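Local structure of apoptosis regulator Bcl-2 homolog (Fowlpox virus, 5TZP) at residues L20-N25 with D138-I143; Q24-E29 with A51-V56. The protein inhibits apoptosis of the infected host cell by sequestering and inactivating several proapoptotic Bcl-2 proteins, BAX and BAK1 among them. All coordinates share one frame; numbering follows the deposited sequence.

In the fold
Contacts 1 and 2 both start from helix 14-32, about 11 Å apart between their centres, and both are buried. In contact 1 the helix meets the loop and 3-10 segment after helix 115-136, so it ties the two ends of the chain together; in contact 2, one turn further along, it meets helix 43-68, whose Ala52, Ser55 and Val56 also pack against the bound peptide. Each rests on one aromatic side chain and a sulfur: a tryptophan against a methionine in contact 1, a tyrosine against a cysteine in contact 2. Neither has a polar bond between its segments: Trp140 gives its indole N-H to Ile18, and the partly exposed Gln24, common to both contacts, binds a sulfate.

Contact 1: residues L20-N25 with D138-I143; sequences LNMIQN and DYWNGI. With SO4 (sulfate ion), chain O.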
loop_
_atom_site.group_PDB
_atom_site.type_symbol
_atom_site.label_atom_id
_atom_site.label_comp_id
_atom_site.label_asym_id
_atom_site.label_seq_id
_atom_site.Cartn_x
_atom_site.Cartn_y
_atom_site.Cartn_z
ATOM N N LEU A 20 -4.260 10.060 1.208
ATOM C CA LEU A 20 -3.819 10.056 -0.187
ATOM C C LEU A 20 -2.414 10.598 -0.329
ATOM O O LEU A 20 -1.618 10.057 -1.053
ATOM C CB LEU A 20 -4.804 10.856 -1.033
ATOM C CG LEU A 20 -4.386 11.002 -2.510
ATOM C CD1 LEU A 20 -4.395 9.641 -3.173
ATOM C CD2 LEU A 20 -5.288 11.955 -3.239
ATOM N N ASN A 21 -2.120 11.730 0.317
ATOM C CA ASN A 21 -0.826 12.385 0.097
ATOM C C ASN A 21 0.342 11.502 0.543
ATOM O O ASN A 21 1.381 11.495 -0.085
ATOM C CB ASN A 21 -0.824 13.724 0.831
ATOM C CG ASN A 21 0.376 14.544 0.547
ATOM O OD1 ASN A 21 1.216 14.671 1.417
ATOM N ND2 ASN A 21 0.486 15.096 -0.660
ATOM N N MET A 22 0.181 10.747 1.638
ATOM C CA MET A 22 1.214 9.820 2.079
ATOM C C MET A 22 1.410 8.699 1.086
ATOM O O MET A 22 2.527 8.406 0.660
ATOM C CB MET A 22 0.768 9.264 3.412
ATOM C CG MET A 22 1.768 8.315 4.012
ATOM S SD MET A 22 3.264 9.105 4.651
ATOM C CE MET A 22 2.789 9.562 6.300
ATOM N N ILE A 23 0.319 8.055 0.685
ATOM C CA ILE A 23 0.400 6.914 -0.219
ATOM C C ILE A 23 0.988 7.324 -1.568
ATOM O O ILE A 23 1.897 6.668 -2.109
ATOM C CB ILE A 23 -0.998 6.317 -0.387
ATOM C CG1 ILE A 23 -1.499 5.716 0.927
ATOM C CG2 ILE A 23 -0.962 5.255 -1.512
ATOM C CD1 ILE A 23 -2.969 5.456 1.007
ATOM N N GLN A 24 0.453 8.390 -2.155
ATOM C CA GLN A 24 0.881 8.793 -3.498
ATOM C C GLN A 24 2.327 9.262 -3.505
ATOM O O GLN A 24 3.100 8.894 -4.393
ATOM C CB GLN A 24 -0.049 9.854 -4.054
ATOM C CG GLN A 24 0.152 10.071 -5.556
ATOM C CD GLN A 24 -0.911 10.840 -6.235
ATOM O OE1 GLN A 24 -1.791 11.392 -5.596
ATOM N NE2 GLN A 24 -0.805 10.987 -7.527
ATOM N N ASN A 25 2.771 10.009 -2.471
ATOM C CA ASN A 25 4.192 10.386 -2.412
ATOM C C ASN A 25 5.079 9.152 -2.311
ATOM O O ASN A 25 6.136 9.130 -2.954
ATOM C CB ASN A 25 4.431 11.405 -1.311
ATOM C CG ASN A 25 4.165 12.776 -1.814
ATOM O OD1 ASN A 25 4.896 13.276 -2.635
ATOM N ND2 ASN A 25 3.127 13.409 -1.297
ATOM N N ASP A 138 -4.668 8.072 15.114
ATOM C CA ASP A 138 -3.988 9.367 14.842
ATOM C C ASP A 138 -3.351 9.351 13.452
ATOM O O ASP A 138 -2.186 9.671 13.258
ATOM C CB ASP A 138 -2.983 9.763 15.950
ATOM C CG ASP A 138 -2.402 11.137 15.785
ATOM O OD1 ASP A 138 -3.046 12.037 15.136
ATOM O OD2 ASP A 138 -1.240 11.275 16.268
ATOM N N TYR A 139 -4.172 8.928 12.480
ATOM C CA TYR A 139 -3.799 8.885 11.076
ATOM C C TYR A 139 -2.597 7.958 10.953
ATOM O O TYR A 139 -2.615 6.807 11.416
ATOM C CB TYR A 139 -3.608 10.318 10.536
ATOM C CG TYR A 139 -4.744 11.223 10.865
ATOM C CD1 TYR A 139 -5.908 11.220 10.110
ATOM C CD2 TYR A 139 -4.733 11.951 12.005
ATOM C CE1 TYR A 139 -6.968 12.070 10.431
ATOM C CE2 TYR A 139 -5.796 12.770 12.338
ATOM C CZ TYR A 139 -6.905 12.789 11.545
ATOM O OH TYR A 139 -7.918 13.668 11.943
ATOM N N TRP A 140 -1.506 8.398 10.342
ATOM C CA TRP A 140 -0.347 7.543 10.085
ATOM C C TRP A 140 0.474 7.302 11.349
ATOM O O TRP A 140 1.294 6.394 11.333
ATOM C CB TRP A 140 0.535 8.093 8.949
ATOM C CG TRP A 140 -0.197 8.183 7.655
ATOM C CD1 TRP A 140 -0.801 9.293 7.170
ATOM C CD2 TRP A 140 -0.401 7.111 6.771
ATOM N NE1 TRP A 140 -1.382 8.940 5.942
ATOM C CE2 TRP A 140 -1.158 7.615 5.701
ATOM C CE3 TRP A 140 -0.013 5.771 6.760
ATOM C CZ2 TRP A 140 -1.516 6.802 4.598
ATOM C CZ3 TRP A 140 -0.321 4.990 5.681
ATOM C CH2 TRP A 140 -1.125 5.492 4.631
ATOM N N ASN A 141 0.204 8.014 12.450
ATOM C CA ASN A 141 0.993 7.795 13.655
ATOM C C ASN A 141 0.962 6.339 14.065
ATOM O O ASN A 141 1.947 5.827 14.631
ATOM C CB ASN A 141 0.474 8.721 14.777
ATOM C CG ASN A 141 1.446 8.789 15.887
ATOM O OD1 ASN A 141 1.285 8.085 16.928
ATOM N ND2 ASN A 141 2.425 9.596 15.724
ATOM N N GLY A 142 -0.165 5.645 13.850
ATOM C CA GLY A 142 -0.258 4.271 14.317
ATOM C C GLY A 142 0.709 3.313 13.646
ATOM O O GLY A 142 1.003 2.255 14.221
ATOM N N ILE A 143 1.260 3.704 12.488
ATOM C CA ILE A 143 2.226 2.864 11.794
ATOM C C ILE A 143 3.545 2.804 12.541
ATOM O O ILE A 143 4.384 1.944 12.266
ATOM C CB ILE A 143 2.434 3.326 10.363
ATOM C CG1 ILE A 143 2.854 2.130 9.496
ATOM C CG2 ILE A 143 3.478 4.436 10.283
ATOM C CD1 ILE A 143 2.904 2.508 7.970
HETATM S S SO4 O . -2.741 12.478 -10.379
HETATM O O1 SO4 O . -2.571 11.749 -11.660
HETATM O O2 SO4 O . -2.972 13.936 -10.633
HETATM O O3 SO4 O . -1.500 12.248 -9.665
HETATM O O4 SO4 O . -3.884 11.956 -9.604
#
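Met22 lies along one face of the Trp140 indole, and this pair makes up most of the contact between helix 14-32 and the loop and 3-10 segment after helix 115-136. The packing is tight at the root of the methionine: its CB comes to 3.3 Å from Trp140 NE1, and CG sits over the six-membered ring, 3.6 Å from the centroid and 19° off the normal, a CH-pi contact. Bends at chi2 (72°) and chi3 (86°) then fold the chain back along the indole. SD stands above the five-membered ring at 4.6 Å from its centroid, a Met-aromatic contact, and CE returns to 3.6 Å from Trp140 CG. Ile23 comes in obliquely at the far end of the indole, with CG1 3.7 Å from Trp140 CH2. The indole N-H is spent on Ile18 O, one turn earlier in helix 14-32, which helps to hold the ring in this rotation, and Phe134 meets it edge-to-face.

On the side of the helix turned from Trp140 nothing meets the loop. There Asn25, itself buried, donates ND2 to Asn21 O over 2.9 Å. The partly exposed Gln24, its chain extended, gives NE2 to O3 of a sulfate at 2.6 Å in a bent bond and also to Asp115 OD2; the sulfate probably comes from the crystallisation liquor. Asp138 ends helix 115-136 in a Schellman motif, and after Tyr139, also at positive phi, Trp140 points into the interior of the all-helical Bcl-2 fold.

Contact 2: residues Q24-E29 with A51-V56; sequences QNYIIE and AACKSV. With SO4 (sulfate ion), chain O.
Tyr26 points its phenol end at Cys53 between helices 14-32 and 43-68, a helix-helix contact inside the all-helical bundle of the Bcl-2 fold. The nearest CA atoms across the contact, those of Tyr26 and Cys53, are 9.4 Å apart, a distance spanned mainly by the length of the tyrosine. Its ring leaves the helix with CG trans to the backbone N (chi1 175°), which carries the hydroxyl over to the other helix. Both side chains set out toward the opposite segment, and Cys53 approaches the ring obliquely. Its CB takes the hydroxyl end, 3.7 Å from Tyr26 CZ, while SG lies obliquely above the CE2 side and comes to 3.9 Å from Tyr26 CE2. Measured to the ring centroid, the sulfur is 4.5 Å away and 33° off the normal, a Cys sulfur-aromatic contact of slanted geometry.

Other neighbours of the Tyr26 side chain are Ile95 and Ala99 of helix 88-105, and Tyr46, Leu49 and Lys50 from the turns of helix 43-68 just before Cys53. Glu29, one turn on from Tyr26, adds a polar tie between the same two helices through a salt bridge to Lys50 and a hydrogen bond to Tyr46. Helix 43-68 serves two partners at this level: Cys53 faces inward to Tyr26, whereas Ala52, Ser55 and Val56 each pack on an aromatic side chain of the bound Bik BH3 peptide, and Ser55 OG hydrogen-bonds to an aromatic side chain there. Across the contact itself the nearest approach is that of Tyr26 OH to Cys53 CB, 3.4 Å.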
loop_
_atom_site.group_PDB
_atom_site.type_symbol
_atom_site.label_atom_id
_atom_site.label_comp_id
_atom_site.label_asym_id
_atom_site.label_seq_id
_atom_site.Cartn_x
_atom_site.Cartn_y
_atom_site.Cartn_z
ATOM N N GLN A 24 0.453 8.390 -2.155
ATOM C CA GLN A 24 0.881 8.793 -3.498
ATOM C C GLN A 24 2.327 9.262 -3.505
ATOM O O GLN A 24 3.100 8.894 -4.393
ATOM C CB GLN A 24 -0.049 9.854 -4.054
ATOM C CG GLN A 24 0.152 10.071 -5.556
ATOM C CD GLN A 24 -0.911 10.840 -6.235
ATOM O OE1 GLN A 24 -1.791 11.392 -5.596
ATOM N NE2 GLN A 24 -0.805 10.987 -7.527
ATOM N N ASN A 25 2.771 10.009 -2.471
ATOM C CA ASN A 25 4.192 10.386 -2.412
ATOM C C ASN A 25 5.079 9.152 -2.311
ATOM O O ASN A 25 6.136 9.130 -2.954
ATOM C CB ASN A 25 4.431 11.405 -1.311
ATOM C CG ASN A 25 4.165 12.776 -1.814
ATOM O OD1 ASN A 25 4.896 13.276 -2.635
ATOM N ND2 ASN A 25 3.127 13.409 -1.297
ATOM N N TYR A 26 4.714 8.127 -1.518
ATOM C CA TYR A 26 5.537 6.917 -1.451
ATOM C C TYR A 26 5.620 6.266 -2.830
ATOM O O TYR A 26 6.702 5.885 -3.293
ATOM C CB TYR A 26 5.049 5.944 -0.368
ATOM C CG TYR A 26 5.849 4.673 -0.438
ATOM C CD1 TYR A 26 7.186 4.680 -0.158
ATOM C CD2 TYR A 26 5.312 3.553 -0.965
ATOM C CE1 TYR A 26 7.989 3.523 -0.341
ATOM C CE2 TYR A 26 6.111 2.423 -1.166
ATOM C CZ TYR A 26 7.396 2.454 -0.871
ATOM O OH TYR A 26 8.208 1.355 -1.113
ATOM N N ILE A 27 4.487 6.121 -3.522
ATOM C CA ILE A 27 4.501 5.444 -4.817
ATOM C C ILE A 27 5.343 6.251 -5.802
ATOM O O ILE A 27 6.133 5.692 -6.587
ATOM C CB ILE A 27 3.074 5.202 -5.309
ATOM C CG1 ILE A 27 2.434 4.140 -4.416
ATOM C CG2 ILE A 27 3.084 4.709 -6.755
ATOM C CD1 ILE A 27 0.982 3.837 -4.695
ATOM N N ILE A 28 5.271 7.585 -5.761
ATOM C CA ILE A 28 6.153 8.422 -6.595
ATOM C C ILE A 28 7.625 8.162 -6.262
ATOM O O ILE A 28 8.445 8.017 -7.177
ATOM C CB ILE A 28 5.743 9.884 -6.427
ATOM C CG1 ILE A 28 4.372 10.127 -7.092
ATOM C CG2 ILE A 28 6.833 10.768 -7.079
ATOM C CD1 ILE A 28 3.794 11.425 -6.673
ATOM N N GLU A 29 7.973 8.124 -4.986
ATOM C CA GLU A 29 9.357 7.859 -4.614
ATOM C C GLU A 29 9.825 6.493 -5.137
ATOM O O GLU A 29 10.934 6.343 -5.684
ATOM C CB GLU A 29 9.579 8.003 -3.111
ATOM C CG GLU A 29 11.041 7.610 -2.723
ATOM C CD GLU A 29 11.502 8.053 -1.404
ATOM O OE1 GLU A 29 12.630 7.643 -1.061
ATOM O OE2 GLU A 29 10.879 8.899 -0.721
ATOM N N ALA A 51 10.381 2.111 4.896
ATOM C CA ALA A 51 11.218 0.973 5.353
ATOM C C ALA A 51 10.419 -0.334 5.390
ATOM O O ALA A 51 10.905 -1.400 4.979
ATOM C CB ALA A 51 11.813 1.254 6.715
ATOM N N ALA A 52 9.157 -0.249 5.816
ATOM C CA ALA A 52 8.317 -1.448 5.954
ATOM C C ALA A 52 7.960 -1.950 4.544
ATOM O O ALA A 52 8.026 -3.167 4.295
ATOM C CB ALA A 52 7.046 -1.118 6.741
ATOM N N CYS A 53 7.648 -1.060 3.605
ATOM C CA CYS A 53 7.352 -1.506 2.243
ATOM C C CYS A 53 8.575 -2.112 1.615
ATOM O O CYS A 53 8.475 -3.118 0.878
ATOM C CB CYS A 53 6.830 -0.323 1.442
ATOM S SG CYS A 53 5.162 0.205 1.896
ATOM N N LYS A 54 9.744 -1.535 1.829
ATOM C CA LYS A 54 10.980 -2.074 1.293
ATOM C C LYS A 54 11.168 -3.491 1.811
ATOM O O LYS A 54 11.529 -4.405 1.039
ATOM C CB LYS A 54 12.212 -1.226 1.687
ATOM C CG LYS A 54 13.554 -1.675 1.196
ATOM C CD LYS A 54 14.685 -0.642 1.507
ATOM C CE LYS A 54 16.066 -1.081 1.006
ATOM N NZ LYS A 54 17.058 0.098 0.826
ATOM N N SER A 55 10.864 -3.740 3.098
ATOM C CA SER A 55 11.010 -5.072 3.648
ATOM C C SER A 55 10.045 -6.049 2.991
ATOM O O SER A 55 10.421 -7.203 2.643
ATOM C CB SER A 55 10.796 -5.006 5.153
ATOM O OG SER A 55 10.815 -6.306 5.749
ATOM N N VAL A 56 8.805 -5.678 2.858
ATOM C CA VAL A 56 7.783 -6.526 2.216
ATOM C C VAL A 56 8.210 -6.875 0.805
ATOM O O VAL A 56 8.109 -8.031 0.399
ATOM C CB VAL A 56 6.390 -5.888 2.274
ATOM C CG1 VAL A 56 5.379 -6.651 1.409
ATOM C CG2 VAL A 56 5.925 -5.856 3.722
HETATM S S SO4 O . -2.741 12.478 -10.379
HETATM O O1 SO4 O . -2.571 11.749 -11.660
HETATM O O2 SO4 O . -2.972 13.936 -10.633
HETATM O O3 SO4 O . -1.500 12.248 -9.665
HETATM O O4 SO4 O . -3.884 11.956 -9.604
#